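Local coordinates for SH2 domain-containing protein 3C (Homo sapiens, PDB 3T6G) that acts as an adapter in integrin-mediated cell adhesion and migration, through a C-terminal Cdc25-homology domain whose closed conformation is required for interaction with BCAR1, at residues G140-M145 with V262-F267; H56-D61 with A136-T141. The protein carries 2 engineered substitutions. All coordinates share one frame; numbering follows the deposited sequence.

How the interactions relate
Interactions 1 and 2 lie side by side in the all-helical Cdc25-homology (Ras-GEF) domain, their centres about 7 Å apart. Along the chain come 56-61 on helix 50-64, then 136-141 on helix 121-140, next the loop segment 140-145 and finally 262-267, which starts on helix 253-263. The two contacts share Gly140 and Thr141. Interaction 2 lies deeper in the domain, whereas interaction 1 is partly buried. They are also joined directly: Asn144 ND2 of interaction 1 binds Asp61 OD2 of interaction 2, and Asn144 N binds Leu138 O. Together they connect helices 50-64, 121-140 and 253-263 within the domain whose closed conformation BCAR1 binding requires.

Interaction 1 of 2, residues G140-M145 with V262-F267; sequences GTMGNM and VKLQGF
Lys263 reaches from the end of helix 253-263 across Met142 to a backbone carbonyl, a compact example of one long side chain serving an apolar and a polar partner in turn. Its CB points toward 140-145, and CG, anti to the backbone N (chi1 -172°), carries the chain outward to lie 4.0 Å from Met142 CE. The next carbon, CD, is pressed closest to the methionine, 3.4 Å from Met142 CE and 3.8 Å from Met142 SD, as the two side chains pass at a slant. Met142 is itself backed by Ala54, Arg55 and Thr58, so the thioether lies between helix 50-64 and the end of helix 253-263 in the Cdc25-homology domain. Its CE also meets Leu264 CD2 at 4.0 Å. Bends about the CG-CD and CD-CE bonds of the lysine bring Lys263 CE to 3.4 Å from Thr141 O. NZ then donates to Thr141 O over 3.1 Å, arriving almost in line with the carbonyl bond (C=O...N angle 164°). Carbonyls near the C-terminal end of helix 121-140 would be expected to favour an ammonium group here. Asn203 OD1 adds a weak second bond to NZ, and Thr205 touches the lysine from the same loop.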
loop_
_atom_site.group_PDB
_atom_site.type_symbol
_atom_site.label_atom_id
_atom_site.label_comp_id
_atom_site.label_asym_id
_atom_site.label_seq_id
_atom_site.Cartn_x
_atom_site.Cartn_y
_atom_site.Cartn_z
ATOM N N GLY A 140 14.275 -3.788 10.176
ATOM C CA GLY A 140 15.585 -4.406 10.079
ATOM C C GLY A 140 15.583 -5.909 10.215
ATOM O O GLY A 140 16.136 -6.616 9.386
ATOM N N THR A 141 14.975 -6.406 11.277
ATOM C CA THR A 141 14.927 -7.839 11.499
ATOM C C THR A 141 13.935 -8.494 10.533
ATOM O O THR A 141 14.279 -9.436 9.815
ATOM C CB THR A 141 14.537 -8.157 12.954
ATOM O OG1 THR A 141 15.510 -7.596 13.836
ATOM C CG2 THR A 141 14.515 -9.632 13.168
ATOM N N MET A 142 12.713 -7.971 10.507
ATOM C CA MET A 142 11.635 -8.544 9.709
ATOM C C MET A 142 11.597 -8.136 8.232
ATOM O O MET A 142 10.916 -8.785 7.441
ATOM C CB MET A 142 10.286 -8.194 10.341
ATOM C CG MET A 142 10.067 -8.808 11.708
ATOM S SD MET A 142 10.962 -10.356 11.858
ATOM C CE MET A 142 9.778 -11.444 11.090
ATOM N N GLY A 143 12.289 -7.057 7.863
ATOM C CA GLY A 143 12.182 -6.502 6.515
ATOM C C GLY A 143 10.729 -6.385 6.060
ATOM O O GLY A 143 10.381 -6.788 4.960
ATOM N N ASN A 144 9.879 -5.868 6.944
ATOM C CA ASN A 144 8.461 -5.696 6.681
ATOM C C ASN A 144 8.137 -4.204 6.573
ATOM O O ASN A 144 7.835 -3.569 7.586
ATOM C CB ASN A 144 7.627 -6.367 7.803
ATOM C CG ASN A 144 6.155 -6.091 7.660
ATOM O OD1 ASN A 144 5.733 -5.510 6.654
ATOM N ND2 ASN A 144 5.355 -6.482 8.658
ATOM N N MET A 145 8.217 -3.643 5.357
ATOM C CA MET A 145 8.009 -2.203 5.143
ATOM C C MET A 145 6.576 -1.784 5.425
ATOM O O MET A 145 6.302 -0.629 5.721
ATOM C CB MET A 145 8.349 -1.776 3.714
ATOM C CG MET A 145 9.769 -2.012 3.243
ATOM S SD MET A 145 11.033 -1.368 4.371
ATOM C CE MET A 145 10.942 -2.562 5.704
ATOM N N VAL A 262 11.065 -18.558 5.341
ATOM C CA VAL A 262 12.338 -18.887 5.962
ATOM C C VAL A 262 12.597 -18.090 7.241
ATOM O O VAL A 262 13.239 -18.570 8.164
ATOM C CB VAL A 262 13.495 -18.587 5.041
ATOM C CG1 VAL A 262 14.800 -18.646 5.842
ATOM C CG2 VAL A 262 13.518 -19.572 3.933
ATOM N N LYS A 263 12.103 -16.864 7.279
ATOM C CA LYS A 263 12.336 -15.993 8.409
ATOM C C LYS A 263 11.427 -16.408 9.556
ATOM O O LYS A 263 11.630 -16.012 10.697
ATOM C CB LYS A 263 12.067 -14.542 7.994
ATOM C CG LYS A 263 12.452 -13.530 9.032
ATOM C CD LYS A 263 12.013 -12.121 8.673
ATOM C CE LYS A 263 12.882 -11.522 7.588
ATOM N NZ LYS A 263 14.308 -11.829 7.798
ATOM N N LEU A 264 10.411 -17.207 9.249
ATOM C CA LEU A 264 9.423 -17.578 10.258
ATOM C C LEU A 264 9.422 -19.079 10.510
ATOM O O LEU A 264 8.543 -19.605 11.193
ATOM C CB LEU A 264 8.023 -17.072 9.873
ATOM C CG LEU A 264 7.827 -15.548 10.037
ATOM C CD1 LEU A 264 6.430 -15.081 9.695
ATOM C CD2 LEU A 264 8.141 -15.113 11.446
ATOM N N GLN A 265 10.408 -19.782 9.965
ATOM C CA GLN A 265 10.473 -21.213 10.216
ATOM C C GLN A 265 10.911 -21.446 11.661
ATOM O O GLN A 265 11.992 -21.027 12.082
ATOM C CB GLN A 265 11.352 -21.952 9.194
ATOM C CG GLN A 265 12.816 -21.547 9.116
ATOM C CD GLN A 265 13.498 -22.055 7.843
ATOM O OE1 GLN A 265 12.846 -22.268 6.820
ATOM N NE2 GLN A 265 14.812 -22.250 7.905
ATOM N N GLY A 266 10.046 -22.094 12.427
ATOM C CA GLY A 266 10.285 -22.264 13.845
ATOM C C GLY A 266 9.524 -21.225 14.647
ATOM O O GLY A 266 9.634 -21.174 15.864
ATOM N N PHE A 267 8.754 -20.380 13.968
ATOM C CA PHE A 267 7.986 -19.373 14.686
ATOM C C PHE A 267 6.966 -20.023 15.625
ATOM O O PHE A 267 6.165 -20.863 15.214
ATOM C CB PHE A 267 7.317 -18.367 13.729
ATOM C CG PHE A 267 6.545 -17.284 14.434
ATOM C CD1 PHE A 267 5.295 -16.895 13.984
ATOM C CD2 PHE A 267 7.051 -16.688 15.577
ATOM C CE1 PHE A 267 4.576 -15.914 14.640
ATOM C CE2 PHE A 267 6.333 -15.722 16.252
ATOM C CZ PHE A 267 5.092 -15.331 15.778
#

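Interaction 2 of 2, residues H56-D61 with A136-T141; sequences HVTKVD and AELRGT
Leu138 of helix 121-140 puts a single methyl, CD2, against two consecutive residues of helix 50-64, in a buried contact of 88 Å² summed over both segments. The apolar part is the meeting of Leu138 CD2 with Val57 CG2 at 4.1 Å, where the two side chains run at about a right angle. Thr58 and Leu138 run antiparallel to each other, and the threonine offers its hydroxyl side, with Thr58 OG1 3.9 Å from Leu138 CD2. The CB atoms of Val57 and Thr58 both point toward helix 121-140, while the leucine closes the distance with its end. Ala54, one turn before Thr58, and Val151 of helix 145-155 also touch Leu138, which thereby sits among three helices of the Ras-GEF fold.

Hydrogen bonds and a salt bridge are formed next to it. Thr58 OG1 stands beside its own backbone N (chi1 -68°), a placement that lets it bond Ala54 O one turn back, and the same oxygen is also bonded by Asn144 ND2. Thr141 OG1 donates to Glu137 OE1 at 2.6 Å, approaching 44° out of the carboxylate plane; Arg51 NE adds a salt bridge to that oxygen, tying Glu137 to helix 50-64.

Among the backbone bonds, Asp61 N is bound to Val57 O at 2.7 Å and Gly140 N to Ala136 O at 2.9 Å. Leu138 O accepts from the backbone N of Asn144.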
loop_
_atom_site.group_PDB
_atom_site.type_symbol
_atom_site.label_atom_id
_atom_site.label_comp_id
_atom_site.label_asym_id
_atom_site.label_seq_id
_atom_site.Cartn_x
_atom_site.Cartn_y
_atom_site.Cartn_z
ATOM N N HIS A 56 5.126 -11.346 15.118
ATOM C CA HIS A 56 3.699 -11.606 15.066
ATOM C C HIS A 56 2.940 -10.825 13.985
ATOM O O HIS A 56 2.134 -11.421 13.277
ATOM C CB HIS A 56 3.071 -11.426 16.435
ATOM C CG HIS A 56 3.297 -12.601 17.337
ATOM N ND1 HIS A 56 4.558 -13.011 17.712
ATOM C CD2 HIS A 56 2.433 -13.492 17.877
ATOM C CE1 HIS A 56 4.459 -14.086 18.465
ATOM N NE2 HIS A 56 3.179 -14.398 18.588
ATOM N N VAL A 57 3.196 -9.510 13.859
ATOM C CA VAL A 57 2.463 -8.690 12.895
ATOM C C VAL A 57 2.845 -9.033 11.488
ATOM O O VAL A 57 2.027 -8.908 10.597
ATOM C CB VAL A 57 2.787 -7.192 12.944
ATOM C CG1 VAL A 57 1.517 -6.380 13.137
ATOM C CG2 VAL A 57 3.851 -6.907 13.939
ATOM N N THR A 58 4.124 -9.342 11.292
ATOM C CA THR A 58 4.635 -9.672 9.993
ATOM C C THR A 58 3.884 -10.885 9.481
ATOM O O THR A 58 3.514 -10.927 8.308
ATOM C CB THR A 58 6.107 -10.006 10.052
ATOM O OG1 THR A 58 6.838 -8.824 10.363
ATOM C CG2 THR A 58 6.573 -10.527 8.702
ATOM N N LYS A 59 3.658 -11.864 10.364
ATOM C CA LYS A 59 2.968 -13.090 9.971
ATOM C C LYS A 59 1.587 -12.744 9.440
ATOM O O LYS A 59 1.189 -13.160 8.353
ATOM C CB LYS A 59 2.824 -14.032 11.158
ATOM C CG LYS A 59 2.812 -15.508 10.785
ATOM C CD LYS A 59 1.437 -16.049 10.430
ATOM C CE LYS A 59 1.099 -17.329 11.246
ATOM N NZ LYS A 59 2.015 -18.495 11.022
ATOM N N VAL A 60 0.853 -11.978 10.229
ATOM C CA VAL A 60 -0.505 -11.634 9.877
ATOM C C VAL A 60 -0.515 -10.750 8.629
ATOM O O VAL A 60 -1.374 -10.886 7.772
ATOM C CB VAL A 60 -1.159 -10.926 11.054
ATOM C CG1 VAL A 60 -2.547 -10.476 10.699
ATOM C CG2 VAL A 60 -1.195 -11.884 12.271
ATOM N N ASP A 61 0.462 -9.852 8.544
ATOM C CA ASP A 61 0.556 -8.897 7.465
ATOM C C ASP A 61 0.656 -9.677 6.169
ATOM O O ASP A 61 -0.026 -9.393 5.179
ATOM C CB ASP A 61 1.831 -8.037 7.621
ATOM C CG ASP A 61 1.634 -6.830 8.536
ATOM O OD1 ASP A 61 0.463 -6.508 8.863
ATOM O OD2 ASP A 61 2.667 -6.198 8.912
ATOM N N ALA A 136 11.875 -0.261 14.447
ATOM C CA ALA A 136 13.229 -0.602 14.023
ATOM C C ALA A 136 13.327 -2.093 13.698
ATOM O O ALA A 136 14.026 -2.490 12.768
ATOM C CB ALA A 136 14.290 -0.174 15.085
ATOM N N GLU A 137 12.625 -2.920 14.468
ATOM C CA GLU A 137 12.647 -4.365 14.244
ATOM C C GLU A 137 11.916 -4.738 12.940
ATOM O O GLU A 137 12.429 -5.469 12.096
ATOM C CB GLU A 137 12.020 -5.092 15.432
ATOM C CG GLU A 137 12.909 -5.160 16.653
ATOM C CD GLU A 137 14.066 -6.106 16.449
ATOM O OE1 GLU A 137 13.864 -7.155 15.798
ATOM O OE2 GLU A 137 15.181 -5.796 16.919
ATOM N N LEU A 138 10.705 -4.235 12.794
ATOM C CA LEU A 138 9.981 -4.380 11.552
ATOM C C LEU A 138 10.887 -4.046 10.370
ATOM O O LEU A 138 10.940 -4.776 9.377
ATOM C CB LEU A 138 8.757 -3.474 11.581
ATOM C CG LEU A 138 7.722 -3.978 12.578
ATOM C CD1 LEU A 138 6.600 -2.980 12.830
ATOM C CD2 LEU A 138 7.180 -5.338 12.107
ATOM N N ARG A 139 11.643 -2.965 10.491
ATOM C CA ARG A 139 12.409 -2.509 9.346
ATOM C C ARG A 139 13.644 -3.338 9.099
ATOM O O ARG A 139 14.021 -3.567 7.952
ATOM C CB ARG A 139 12.815 -1.056 9.512
ATOM C CG ARG A 139 14.247 -0.820 9.126
ATOM C CD ARG A 139 14.450 0.586 8.679
ATOM N NE ARG A 139 15.366 0.603 7.560
ATOM C CZ ARG A 139 16.632 0.969 7.650
ATOM N NH1 ARG A 139 17.114 1.364 8.819
ATOM N NH2 ARG A 139 17.405 0.952 6.572
ATOM N N GLY A 140 14.275 -3.788 10.176
ATOM C CA GLY A 140 15.585 -4.406 10.079
ATOM C C GLY A 140 15.583 -5.909 10.215
ATOM O O GLY A 140 16.136 -6.616 9.386
ATOM N N THR A 141 14.975 -6.406 11.277
ATOM C CA THR A 141 14.927 -7.839 11.499
ATOM C C THR A 141 13.935 -8.494 10.533
ATOM O O THR A 141 14.279 -9.436 9.815
ATOM C CB THR A 141 14.537 -8.157 12.954
ATOM O OG1 THR A 141 15.510 -7.596 13.836
ATOM C CG2 THR A 141 14.515 -9.632 13.168
#